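Local coordinates for protein NAD-dependent benzaldehyde dehydrogenase (Legionella pneumophila, PDB 3RHE) that probably binds or modifies small molecules as a member of the vicinal-oxygen-chelate (glyoxalase/bleomycin-resistance) superfamily, although it bears the name NAD-dependent benzaldehyde dehydrogenase, at residues Leu11-Asn16 and Gly51-Glu56; Met69-Gln74 and His116-Phe121. All coordinates share one frame; numbering follows the deposited sequence.

Contact 1: residues Leu11-Asn16 and Gly51-Glu56; sequences LFYVKN and GLWAQE
The indole of W53 meets L11 and Y13 across two parallel strands: its CE3 corner lies 4.2 Å from CG of L11 and 4.4 Å from CE1 of Y13, both at a slant. F39 packs against W53 edge-to-face, and F104 meets it with the ring planes nearly perpendicular. With chi1 of W53 at -162°, CG lies opposite the backbone N, which sets the indole beside L11 and Y13. On the reverse side, F12 and L52 touch through aliphatic carbons, CB of F12 to CD2 of L52 at 4.0 Å, and CG1 of V14 rests on the same leucine. The backbones pair in parallel register. F12 N bonds to G51 O, F12 O takes the N-H of W53, and V14 N reaches W53 O at 2.9 Å. Q55 N closes the ladder on V14 O at 2.8 Å, just where 51-56 leaves the strand for a 3-10 turn. Beyond it K15 and Q55 run side by side. Parallel first and last strands are consistent with a beta-alpha-beta-beta-beta module of the vicinal-oxygen-chelate superfamily. Strand 8-14 lies between 49-54 and the antiparallel 69-74, with helix 17-28 covering the F12 and L52 face through Y24.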
ATOM      1  N   LEU A  11       0.336  -1.142   4.712  1.00 13.39           N
ATOM      2  CA  LEU A  11       1.498  -0.430   4.213  1.00 15.52           C
ATOM      3  C   LEU A  11       1.988   0.559   5.260  1.00 14.41           C
ATOM      4  O   LEU A  11       1.265   1.460   5.648  1.00 13.77           O
ATOM      5  CB  LEU A  11       1.146   0.331   2.926  1.00 16.56           C
ATOM      6  CG  LEU A  11       1.549  -0.106   1.517  1.00 20.47           C
ATOM      7  CD1 LEU A  11       2.106  -1.512   1.426  1.00 19.36           C
ATOM      8  CD2 LEU A  11       0.386   0.135   0.530  1.00 21.65           C
ATOM      9  N   PHE A  12       3.221   0.383   5.713  1.00 12.85           N
ATOM     10  CA  PHE A  12       3.844   1.325   6.629  1.00 14.29           C
ATOM     11  C   PHE A  12       4.805   2.223   5.849  1.00 15.72           C
ATOM     12  O   PHE A  12       5.691   1.731   5.144  1.00 13.80           O
ATOM     13  CB  PHE A  12       4.621   0.564   7.718  1.00 13.19           C
ATOM     14  CG  PHE A  12       3.769   0.113   8.885  1.00 13.61           C
ATOM     15  CD1 PHE A  12       2.388   0.281   8.872  1.00 15.69           C
ATOM     16  CD2 PHE A  12       4.347  -0.498   9.980  1.00 15.37           C
ATOM     17  CE1 PHE A  12       1.598  -0.147   9.953  1.00 16.43           C
ATOM     18  CE2 PHE A  12       3.571  -0.924  11.060  1.00 16.17           C
ATOM     19  CZ  PHE A  12       2.197  -0.746  11.041  1.00 16.48           C
ATOM     20  N   TYR A  13       4.632   3.535   5.974  1.00 15.60           N
ATOM     21  CA  TYR A  13       5.630   4.468   5.472  1.00 16.26           C
ATOM     22  C   TYR A  13       6.850   4.398   6.400  1.00 16.92           C
ATOM     23  O   TYR A  13       6.706   4.532   7.610  1.00 14.06           O
ATOM     24  CB  TYR A  13       5.080   5.896   5.445  1.00 15.89           C
ATOM     25  CG  TYR A  13       3.828   6.091   4.594  1.00 16.62           C
ATOM     26  CD1 TYR A  13       3.428   5.140   3.660  1.00 17.18           C
ATOM     27  CD2 TYR A  13       3.065   7.258   4.709  1.00 18.52           C
ATOM     28  CE1 TYR A  13       2.275   5.331   2.876  1.00 16.41           C
ATOM     29  CE2 TYR A  13       1.919   7.462   3.929  1.00 17.23           C
ATOM     30  CZ  TYR A  13       1.535   6.502   3.011  1.00 18.82           C
ATOM     31  OH  TYR A  13       0.404   6.717   2.236  1.00 17.82           O
ATOM     32  N   VAL A  14       8.037   4.175   5.834  1.00 16.42           N
ATOM     33  CA  VAL A  14       9.268   4.116   6.623  1.00 15.95           C
ATOM     34  C   VAL A  14      10.383   5.035   6.086  1.00 20.25           C
ATOM     35  O   VAL A  14      10.523   5.235   4.866  1.00 16.43           O
ATOM     36  CB  VAL A  14       9.822   2.673   6.731  1.00 17.29           C
ATOM     37  CG1 VAL A  14       8.801   1.742   7.377  1.00 15.01           C
ATOM     38  CG2 VAL A  14      10.274   2.138   5.362  1.00 16.53           C
ATOM     39  N   LYS A  15      11.179   5.589   6.995  1.00 17.42           N
ATOM     40  CA  LYS A  15      12.314   6.428   6.579  1.00 22.10           C
ATOM     41  C   LYS A  15      13.374   5.623   5.817  1.00 22.29           C
ATOM     42  O   LYS A  15      13.931   6.085   4.814  1.00 23.83           O
ATOM     43  CB  LYS A  15      12.968   7.106   7.787  1.00 24.93           C
ATOM     44  CG  LYS A  15      12.229   8.323   8.320  1.00 31.43           C
ATOM     45  CD  LYS A  15      13.093   9.073   9.330  1.00 36.14           C
ATOM     46  CE  LYS A  15      12.906  10.584   9.219  1.00 42.01           C
ATOM     47  NZ  LYS A  15      13.732  11.334  10.224  1.00 47.50           N
ATOM     48  N   ASN A  16      13.647   4.415   6.298  1.00 20.52           N
ATOM     49  CA  ASN A  16      14.689   3.566   5.706  1.00 23.30           C
ATOM     50  C   ASN A  16      14.256   2.111   5.640  1.00 21.54           C
ATOM     51  O   ASN A  16      14.351   1.396   6.635  1.00 23.90           O
ATOM     52  CB  ASN A  16      15.987   3.689   6.507  1.00 27.28           C
ATOM     53  CG  ASN A  16      17.155   2.927   5.870  1.00 29.64           C
ATOM     54  OD1 ASN A  16      16.997   1.809   5.381  1.00 29.85           O
ATOM     55  ND2 ASN A  16      18.332   3.535   5.891  1.00 32.62           N
ATOM     56  N   GLY A  51       3.702  -4.396   4.263  1.00 15.88           N
ATOM     57  CA  GLY A  51       4.676  -3.728   3.424  1.00 16.25           C
ATOM     58  C   GLY A  51       5.344  -2.529   4.087  1.00 16.86           C
ATOM     59  O   GLY A  51       4.705  -1.715   4.772  1.00 15.30           O
ATOM     60  N   LEU A  52       6.650  -2.423   3.875  1.00 15.53           N
ATOM     61  CA  LEU A  52       7.434  -1.297   4.358  1.00 16.42           C
ATOM     62  C   LEU A  52       7.907  -0.495   3.140  1.00 17.62           C
ATOM     63  O   LEU A  52       8.705  -0.986   2.343  1.00 17.45           O
ATOM     64  CB  LEU A  52       8.628  -1.797   5.167  1.00 15.19           C
ATOM     65  CG  LEU A  52       8.304  -2.828   6.260  1.00 16.93           C
ATOM     66  CD1 LEU A  52       9.596  -3.446   6.824  1.00 16.66           C
ATOM     67  CD2 LEU A  52       7.443  -2.212   7.383  1.00 14.46           C
ATOM     68  N   TRP A  53       7.429   0.738   3.024  1.00 14.65           N
ATOM     69  CA  TRP A  53       7.579   1.535   1.815  1.00 16.89           C
ATOM     70  C   TRP A  53       8.278   2.873   2.100  1.00 18.46           C
ATOM     71  O   TRP A  53       7.844   3.650   2.964  1.00 16.57           O
ATOM     72  CB  TRP A  53       6.178   1.742   1.216  1.00 17.83           C
ATOM     73  CG  TRP A  53       6.107   2.154  -0.223  1.00 19.16           C
ATOM     74  CD1 TRP A  53       7.112   2.122  -1.160  1.00 20.45           C
ATOM     75  CD2 TRP A  53       4.937   2.631  -0.905  1.00 22.05           C
ATOM     76  NE1 TRP A  53       6.635   2.579  -2.382  1.00 21.84           N
ATOM     77  CE2 TRP A  53       5.305   2.891  -2.248  1.00 22.55           C
ATOM     78  CE3 TRP A  53       3.615   2.878  -0.504  1.00 21.91           C
ATOM     79  CZ2 TRP A  53       4.398   3.382  -3.188  1.00 25.05           C
ATOM     80  CZ3 TRP A  53       2.714   3.373  -1.447  1.00 23.54           C
ATOM     81  CH2 TRP A  53       3.114   3.620  -2.771  1.00 24.99           C
ATOM     82  N   ALA A  54       9.377   3.126   1.388  1.00 18.77           N
ATOM     83  CA  ALA A  54      10.152   4.349   1.583  1.00 19.68           C
ATOM     84  C   ALA A  54       9.278   5.598   1.495  1.00 19.64           C
ATOM     85  O   ALA A  54       8.615   5.840   0.487  1.00 18.42           O
ATOM     86  CB  ALA A  54      11.324   4.433   0.592  1.00 22.04           C
ATOM     87  N   GLN A  55       9.309   6.387   2.563  1.00 17.62           N
ATOM     88  CA  GLN A  55       8.456   7.560   2.711  1.00 23.44           C
ATOM     89  C   GLN A  55       8.591   8.516   1.526  1.00 24.47           C
ATOM     90  O   GLN A  55       7.619   9.145   1.100  1.00 25.01           O
ATOM     91  CB  GLN A  55       8.808   8.279   4.012  1.00 26.09           C
ATOM     92  CG  GLN A  55       7.744   9.222   4.538  1.00 33.76           C
ATOM     93  CD  GLN A  55       8.067   9.730   5.942  1.00 42.35           C
ATOM     94  OE1 GLN A  55       7.303  10.504   6.525  1.00 46.92           O
ATOM     95  NE2 GLN A  55       9.206   9.293   6.488  1.00 38.20           N
ATOM     96  N   GLU A  56       9.799   8.602   0.984  1.00 25.05           N
ATOM     97  CA  GLU A  56      10.089   9.522  -0.105  1.00 27.02           C
ATOM     98  C   GLU A  56       9.435   9.088  -1.415  1.00 26.78           C
ATOM     99  O   GLU A  56       9.289   9.886  -2.337  1.00 28.48           O
ATOM    100  CB  GLU A  56      11.607   9.663  -0.280  1.00 31.44           C
ATOM    101  CG  GLU A  56      12.386   8.349  -0.149  1.00 33.61           C
ATOM    102  CD  GLU A  56      12.831   8.038   1.283  1.00 32.76           C
ATOM    103  OE1 GLU A  56      14.001   8.329   1.616  1.00 46.78           O
ATOM    104  OE2 GLU A  56      12.031   7.494   2.076  1.00 29.89           O
TER

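Contact 2: residues Met69-Gln74 and His116-Phe121; sequences MELSFQ and HRLRIF
E70 and R119 form the tight polar part of this parallel strand pair. R119 presents its guanidinium side-on: NE bonds to OE1 of E70 at 2.6 Å and NH2 to OE2 of E70 at 2.8 Å. Both oxygens are met on their syn sides, and the two flat groups are nearly coplanar, 27° apart. A bend at chi3 of R119 (-59°) turns the guanidinium back along the strand to the carboxylate. Further along the same face, CA of Q74 sits over the F121 ring, 4.0 Å from its centroid, in a CH-pi contact, while S72 OG, hydrogen-bonded to L9 O, lies at the ring edge and CB of Q74 comes within 3.4 Å of CZ of F121. Four backbone bonds join the strands from L71 N to R117 O through to F121 N to F73 O; the F73 N to R119 O bond is the shortest of them, at 2.7 Å. Strands 69-74 and 117-123 are probably the first and last of the second beta-alpha-beta-beta-beta module.

The opposite face is apolar and partly exposed. CB of L71 touches CD2 of L118 at 4.0 Å, CD1 of I120 lies against CB of F73, and R119 O meets the F73 ring at its edge. Helix 78-90 covers part of this side through W88 and I84. At the start of the pair a water bridges M69 O and R117 N, with M69 present as selenomethionine. R117 keeps its guanidinium apart from E70, bonding instead to P60 O, K61 O and the hydroxyl of Y13.

E70 OE2 probably also bonds to the hydroxyl of Y13, at an unusually short distance, so strand 8-14 may hold the carboxylate as well. The side-on grip of R119 fixes the orientation of that carboxylate, and because R119 NH2 also bonds to E59 O, the pair ties both strands to the loop at E59-K61.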
HETATM    1  N   MSE A  69       0.812   5.536   7.189  1.00 16.85           N
HETATM    2  CA  MSE A  69       0.458   4.182   6.781  1.00 18.17           C
HETATM    3  C   MSE A  69      -0.760   4.201   5.848  1.00 18.37           C
HETATM    4  O   MSE A  69      -1.387   5.246   5.649  1.00 17.93           O
HETATM    5  CB  MSE A  69       0.194   3.300   8.012  1.00 16.13           C
HETATM    6  CG  MSE A  69      -0.971   3.741   8.892  1.00 21.29           C
HETATM    7 SE   MSE A  69      -2.768   3.300   8.163  1.00 36.21          SE
HETATM    8  CE  MSE A  69      -2.681   1.361   8.217  1.00 21.89           C
ATOM      9  N   GLU A  70      -1.053   3.054   5.247  1.00 15.69           N
ATOM     10  CA  GLU A  70      -2.248   2.887   4.424  1.00 17.29           C
ATOM     11  C   GLU A  70      -2.782   1.485   4.630  1.00 16.02           C
ATOM     12  O   GLU A  70      -2.018   0.552   4.881  1.00 17.99           O
ATOM     13  CB  GLU A  70      -1.951   3.042   2.922  1.00 14.85           C
ATOM     14  CG  GLU A  70      -1.142   4.253   2.498  1.00 17.17           C
ATOM     15  CD  GLU A  70      -0.784   4.193   1.012  1.00 17.45           C
ATOM     16  OE1 GLU A  70      -1.094   3.166   0.385  1.00 17.07           O
ATOM     17  OE2 GLU A  70      -0.188   5.149   0.470  1.00 17.62           O
ATOM     18  N   LEU A  71      -4.092   1.333   4.504  1.00 16.23           N
ATOM     19  CA  LEU A  71      -4.684   0.018   4.384  1.00 15.14           C
ATOM     20  C   LEU A  71      -4.934  -0.129   2.894  1.00 16.28           C
ATOM     21  O   LEU A  71      -5.627   0.700   2.299  1.00 16.14           O
ATOM     22  CB  LEU A  71      -6.009  -0.041   5.122  1.00 16.04           C
ATOM     23  CG  LEU A  71      -6.552  -1.348   5.733  1.00 25.55           C
ATOM     24  CD1 LEU A  71      -8.027  -1.490   5.386  1.00 24.32           C
ATOM     25  CD2 LEU A  71      -5.793  -2.620   5.367  1.00 21.13           C
ATOM     26  N   SER A  72      -4.362  -1.154   2.278  1.00 16.50           N
ATOM     27  CA  SER A  72      -4.461  -1.269   0.823  1.00 17.30           C
ATOM     28  C   SER A  72      -5.089  -2.591   0.381  1.00 20.14           C
ATOM     29  O   SER A  72      -5.040  -3.592   1.109  1.00 16.99           O
ATOM     30  CB  SER A  72      -3.097  -1.054   0.146  1.00 16.62           C
ATOM     31  OG  SER A  72      -2.295  -2.222   0.194  1.00 17.69           O
ATOM     32  N   PHE A  73      -5.667  -2.561  -0.820  1.00 18.07           N
ATOM     33  CA  PHE A  73      -6.439  -3.658  -1.381  1.00 20.68           C
ATOM     34  C   PHE A  73      -5.869  -3.949  -2.766  1.00 18.07           C
ATOM     35  O   PHE A  73      -6.001  -3.125  -3.665  1.00 15.72           O
ATOM     36  CB  PHE A  73      -7.909  -3.255  -1.578  1.00 22.01           C
ATOM     37  CG  PHE A  73      -8.563  -2.627  -0.366  1.00 29.87           C
ATOM     38  CD1 PHE A  73      -9.537  -3.318   0.348  1.00 34.37           C
ATOM     39  CD2 PHE A  73      -8.234  -1.341   0.040  1.00 25.52           C
ATOM     40  CE1 PHE A  73     -10.150  -2.745   1.454  1.00 36.48           C
ATOM     41  CE2 PHE A  73      -8.842  -0.764   1.138  1.00 27.95           C
ATOM     42  CZ  PHE A  73      -9.803  -1.467   1.848  1.00 34.16           C
ATOM     43  N   GLN A  74      -5.243  -5.108  -2.937  1.00 17.67           N
ATOM     44  CA  GLN A  74      -4.680  -5.496  -4.222  1.00 19.77           C
ATOM     45  C   GLN A  74      -5.757  -6.181  -5.064  1.00 19.03           C
ATOM     46  O   GLN A  74      -6.422  -7.108  -4.591  1.00 17.52           O
ATOM     47  CB  GLN A  74      -3.477  -6.422  -4.044  1.00 19.81           C
ATOM     48  CG  GLN A  74      -2.729  -6.680  -5.346  1.00 20.27           C
ATOM     49  CD  GLN A  74      -1.571  -7.656  -5.190  1.00 27.27           C
ATOM     50  OE1 GLN A  74      -1.113  -7.935  -4.078  1.00 22.81           O
ATOM     51  NE2 GLN A  74      -1.095  -8.187  -6.314  1.00 25.52           N
ATOM     52  N   HIS A 116      -7.413   8.239   7.531  1.00 15.02           N
ATOM     53  CA  HIS A 116      -6.663   7.022   7.239  1.00 16.03           C
ATOM     54  C   HIS A 116      -6.728   6.767   5.734  1.00 16.98           C
ATOM     55  O   HIS A 116      -7.816   6.761   5.146  1.00 13.52           O
ATOM     56  CB  HIS A 116      -7.223   5.830   8.018  1.00 14.35           C
ATOM     57  CG  HIS A 116      -7.247   6.040   9.505  1.00 16.89           C
ATOM     58  ND1 HIS A 116      -6.098   6.166  10.258  1.00 18.45           N
ATOM     59  CD2 HIS A 116      -8.281   6.148  10.376  1.00 14.65           C
ATOM     60  CE1 HIS A 116      -6.420   6.347  11.528  1.00 17.16           C
ATOM     61  NE2 HIS A 116      -7.740   6.339  11.626  1.00 19.48           N
ATOM     62  N   ARG A 117      -5.566   6.580   5.112  1.00 14.61           N
ATOM     63  CA  ARG A 117      -5.508   6.322   3.671  1.00 16.52           C
ATOM     64  C   ARG A 117      -5.867   4.879   3.306  1.00 14.96           C
ATOM     65  O   ARG A 117      -5.461   3.912   3.969  1.00 13.78           O
ATOM     66  CB  ARG A 117      -4.135   6.684   3.099  1.00 17.53           C
ATOM     67  CG  ARG A 117      -3.809   8.172   3.123  1.00 18.12           C
ATOM     68  CD  ARG A 117      -2.366   8.417   2.701  1.00 18.12           C
ATOM     69  NE  ARG A 117      -2.066   9.834   2.529  1.00 22.06           N
ATOM     70  CZ  ARG A 117      -0.993  10.300   1.894  1.00 23.01           C
ATOM     71  NH1 ARG A 117      -0.101   9.457   1.370  1.00 18.32           N
ATOM     72  NH2 ARG A 117      -0.810  11.610   1.785  1.00 21.05           N
ATOM     73  N   LEU A 118      -6.626   4.760   2.230  1.00 15.12           N
ATOM     74  CA  LEU A 118      -7.140   3.491   1.751  1.00 16.19           C
ATOM     75  C   LEU A 118      -6.757   3.403   0.278  1.00 16.44           C
ATOM     76  O   LEU A 118      -7.222   4.197  -0.530  1.00 17.23           O
ATOM     77  CB  LEU A 118      -8.666   3.480   1.883  1.00 16.96           C
ATOM     78  CG  LEU A 118      -9.243   3.738   3.286  1.00 14.98           C
ATOM     79  CD1 LEU A 118     -10.758   3.776   3.233  1.00 15.76           C
ATOM     80  CD2 LEU A 118      -8.803   2.657   4.240  1.00 15.16           C
ATOM     81  N   ARG A 119      -5.916   2.442  -0.076  1.00 15.05           N
ATOM     82  CA  ARG A 119      -5.402   2.385  -1.433  1.00 14.03           C
ATOM     83  C   ARG A 119      -5.874   1.155  -2.186  1.00 15.55           C
ATOM     84  O   ARG A 119      -5.850   0.042  -1.659  1.00 16.38           O
ATOM     85  CB  ARG A 119      -3.868   2.445  -1.448  1.00 14.92           C
ATOM     86  CG  ARG A 119      -3.254   2.231  -2.847  1.00 14.98           C
ATOM     87  CD  ARG A 119      -1.717   2.150  -2.808  1.00 15.85           C
ATOM     88  NE  ARG A 119      -1.106   3.355  -2.248  1.00 13.62           N
ATOM     89  CZ  ARG A 119      -0.851   4.462  -2.931  1.00 17.17           C
ATOM     90  NH1 ARG A 119      -1.159   4.539  -4.220  1.00 16.77           N
ATOM     91  NH2 ARG A 119      -0.287   5.497  -2.325  1.00 17.19           N
ATOM     92  N   ILE A 120      -6.299   1.367  -3.427  1.00 13.80           N
ATOM     93  CA  ILE A 120      -6.600   0.277  -4.347  1.00 14.38           C
ATOM     94  C   ILE A 120      -5.446   0.231  -5.358  1.00 14.77           C
ATOM     95  O   ILE A 120      -5.035   1.270  -5.874  1.00 15.33           O
ATOM     96  CB  ILE A 120      -7.922   0.537  -5.142  1.00 14.93           C
ATOM     97  CG1 ILE A 120      -9.131   0.765  -4.215  1.00 15.55           C
ATOM     98  CG2 ILE A 120      -8.198  -0.596  -6.129  1.00 14.98           C
ATOM     99  CD1 ILE A 120      -9.496  -0.404  -3.358  1.00 16.16           C
ATOM    100  N   PHE A 121      -4.919  -0.949  -5.648  1.00 15.22           N
ATOM    101  CA  PHE A 121      -3.886  -1.046  -6.680  1.00 15.72           C
ATOM    102  C   PHE A 121      -3.913  -2.379  -7.405  1.00 16.85           C
ATOM    103  O   PHE A 121      -4.321  -3.403  -6.851  1.00 15.42           O
ATOM    104  CB  PHE A 121      -2.487  -0.805  -6.102  1.00 15.70           C
ATOM    105  CG  PHE A 121      -2.001  -1.919  -5.211  1.00 19.13           C
ATOM    106  CD1 PHE A 121      -1.122  -2.879  -5.688  1.00 18.90           C
ATOM    107  CD2 PHE A 121      -2.439  -2.017  -3.896  1.00 17.95           C
ATOM    108  CE1 PHE A 121      -0.680  -3.914  -4.871  1.00 19.82           C
ATOM    109  CE2 PHE A 121      -2.004  -3.056  -3.074  1.00 17.65           C
ATOM    110  CZ  PHE A 121      -1.116  -4.001  -3.570  1.00 18.48           C
TER
HETATM  111  O   HOH W   1      -3.232   6.894   6.570  1.00 17.11           O

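From the N terminus, strand 8-14 is followed by helix 17-28 and the strands 34-35 and 39-43 before 51-56 returns beside 11-16, closing contact 1 over 34 intervening residues. The chain then passes into 69-74, and helix 78-90 and the strands up to 105-111 intervene before 116-121 closes contact 2. The two loops follow in series, neither enclosing nor crossing the other. Their centres lie 13 Å apart in one mixed sheet, where the antiparallel pairing of 8-14 with 69-74 joins them: L11 O lies 2.8 Å from E70 N. Each loop carries one helix, consistent with the paired beta-alpha-beta-beta-beta modules of the vicinal-oxygen-chelate fold.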